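Geranyltranstransferase (Agrobacterium tumefaciens, PDB 2H8O) probably catalyses the condensation of geranyl diphosphate with isopentenyl diphosphate to farnesyl diphosphate, as a member of the polyprenyl synthetase family. Local coordinates at residues A48-L53 with V110-E115. Residues are numbered along the deposited sequence; the frame is centred on the assembly and turned at random.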
loop_
_atom_site.group_PDB
_atom_site.type_symbol
_atom_site.label_atom_id
_atom_site.label_comp_id
_atom_site.label_asym_id
_atom_site.label_seq_id
_atom_site.Cartn_x
_atom_site.Cartn_y
_atom_site.Cartn_z
ATOM N N ALA A 48 -19.081 -12.838 8.622
ATOM C CA ALA A 48 -19.826 -13.197 7.414
ATOM C C ALA A 48 -20.147 -11.991 6.502
ATOM O O ALA A 48 -19.996 -12.068 5.284
ATOM C CB ALA A 48 -21.104 -13.969 7.774
ATOM N N LYS A 49 -20.589 -10.876 7.083
ATOM C CA LYS A 49 -20.824 -9.662 6.294
ATOM C C LYS A 49 -19.560 -9.177 5.600
ATOM O O LYS A 49 -19.595 -8.787 4.442
ATOM C CB LYS A 49 -21.347 -8.545 7.191
ATOM C CG LYS A 49 -22.759 -8.752 7.670
ATOM C CD LYS A 49 -23.257 -7.554 8.465
ATOM C CE LYS A 49 -24.693 -7.733 8.950
ATOM N NZ LYS A 49 -25.040 -6.729 10.016
ATOM N N THR A 50 -18.455 -9.183 6.338
ATOM C CA THR A 50 -17.178 -8.686 5.815
ATOM C C THR A 50 -16.696 -9.628 4.708
ATOM O O THR A 50 -16.283 -9.186 3.646
ATOM C CB THR A 50 -16.114 -8.546 6.924
ATOM O OG1 THR A 50 -16.592 -7.656 7.949
ATOM C CG2 THR A 50 -14.821 -7.973 6.360
ATOM N N GLU A 51 -16.782 -10.930 4.960
ATOM C CA GLU A 51 -16.431 -11.909 3.936
ATOM C C GLU A 51 -17.252 -11.777 2.655
ATOM O O GLU A 51 -16.723 -11.975 1.557
ATOM C CB GLU A 51 -16.475 -13.317 4.518
ATOM C CG GLU A 51 -15.348 -13.566 5.490
ATOM C CD GLU A 51 -15.579 -14.731 6.456
ATOM O OE1 GLU A 51 -16.608 -15.468 6.327
ATOM O OE2 GLU A 51 -14.724 -14.895 7.360
ATOM N N ALA A 52 -18.552 -11.510 2.765
ATOM C CA ALA A 52 -19.385 -11.334 1.585
ATOM C C ALA A 52 -18.897 -10.139 0.748
ATOM O O ALA A 52 -18.702 -10.254 -0.473
ATOM C CB ALA A 52 -20.863 -11.177 1.982
ATOM N N LEU A 53 -18.606 -9.022 1.421
ATOM C CA LEU A 53 -18.101 -7.851 0.688
ATOM C C LEU A 53 -16.720 -8.148 0.096
ATOM O O LEU A 53 -16.451 -7.834 -1.066
ATOM C CB LEU A 53 -18.073 -6.624 1.580
ATOM C CG LEU A 53 -17.539 -5.355 0.909
ATOM C CD1 LEU A 53 -18.367 -4.920 -0.300
ATOM C CD2 LEU A 53 -17.512 -4.222 1.917
ATOM N N VAL A 110 -14.672 -0.019 5.205
ATOM C CA VAL A 110 -13.388 0.210 5.912
ATOM C C VAL A 110 -12.907 -1.050 6.635
ATOM O O VAL A 110 -11.716 -1.354 6.612
ATOM C CB VAL A 110 -13.481 1.410 6.854
ATOM C CG1 VAL A 110 -12.199 1.580 7.652
ATOM C CG2 VAL A 110 -13.799 2.648 6.028
ATOM N N GLY A 111 -13.827 -1.810 7.234
ATOM C CA GLY A 111 -13.475 -3.097 7.838
ATOM C C GLY A 111 -12.879 -4.048 6.812
ATOM O O GLY A 111 -11.880 -4.718 7.078
ATOM N N ALA A 112 -13.485 -4.119 5.627
ATOM C CA ALA A 112 -12.960 -4.981 4.561
ATOM C C ALA A 112 -11.549 -4.564 4.146
ATOM O O ALA A 112 -10.687 -5.395 3.937
ATOM C CB ALA A 112 -13.897 -5.006 3.344
ATOM N N ALA A 113 -11.349 -3.259 3.996
ATOM C CA ALA A 113 -10.035 -2.715 3.679
ATOM C C ALA A 113 -9.018 -3.128 4.712
ATOM O O ALA A 113 -7.917 -3.611 4.372
ATOM C CB ALA A 113 -10.081 -1.215 3.610
ATOM N N LEU A 114 -9.375 -2.940 5.979
ATOM C CA LEU A 114 -8.464 -3.282 7.071
ATOM C C LEU A 114 -8.151 -4.777 7.086
ATOM O O LEU A 114 -7.005 -5.196 7.342
ATOM C CB LEU A 114 -9.053 -2.835 8.405
ATOM C CG LEU A 114 -8.233 -3.155 9.660
ATOM C CD1 LEU A 114 -6.810 -2.548 9.574
ATOM C CD2 LEU A 114 -8.968 -2.678 10.911
ATOM N N GLU A 115 -9.159 -5.593 6.787
ATOM C CA GLU A 115 -8.941 -7.024 6.704
ATOM C C GLU A 115 -7.996 -7.409 5.560
ATOM O O GLU A 115 -7.149 -8.324 5.703
ATOM C CB GLU A 115 -10.279 -7.768 6.614
ATOM C CG GLU A 115 -10.165 -9.287 6.821
ATOM C CD GLU A 115 -9.613 -9.754 8.176
ATOM O OE1 GLU A 115 -9.494 -8.959 9.132
ATOM O OE2 GLU A 115 -9.300 -10.950 8.311
#
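T50 and L53 of helix 34-57 pack on A112 of helix 104-125 in a small, buried apolar helix-helix crossing. The segment axes approach to 9.4 Å at a crossing angle of -78°, so the segments meet almost at right angles over a short patch: T50 and L53, about one turn apart, against G111 and A112, with 147 Å² buried between segments 48-53 and 110-115, both sides summed. T50 supplies the close backbone approach: its CA lies 5.8 Å from the CA of A112. The threonine methyl does the touching, with CG2 4.0 Å from A112 CA and 4.4 Å from G111 C, resting on the backbone of A112 next to its junction with G111. With CG2 anti to the backbone N, OG1 (chi1 -58°) stays beside that nitrogen and hydrogen-bonds to N46 O one turn back, within its own helix. One turn on, L53 reaches across with one branch, CD2 lying 4.0 Å from A112 CB; A112 CB also lies 4.3 Å from T50 CG2, so the alanine methyl meets both side chains, and L54 and L57 also touch it. The all-helical core is that expected of an isoprenyl diphosphate synthase, and here the first modelled helix, 34-57, lies across helix 104-125. P90 and I94 of helix 88-99 also touch T50. Beside the apolar patch, E51 and E115 keep their OE2 atoms 6.8 Å apart, and both form salt bridges to R87, whose positive charge probably offsets the repulsion between the two carboxylates.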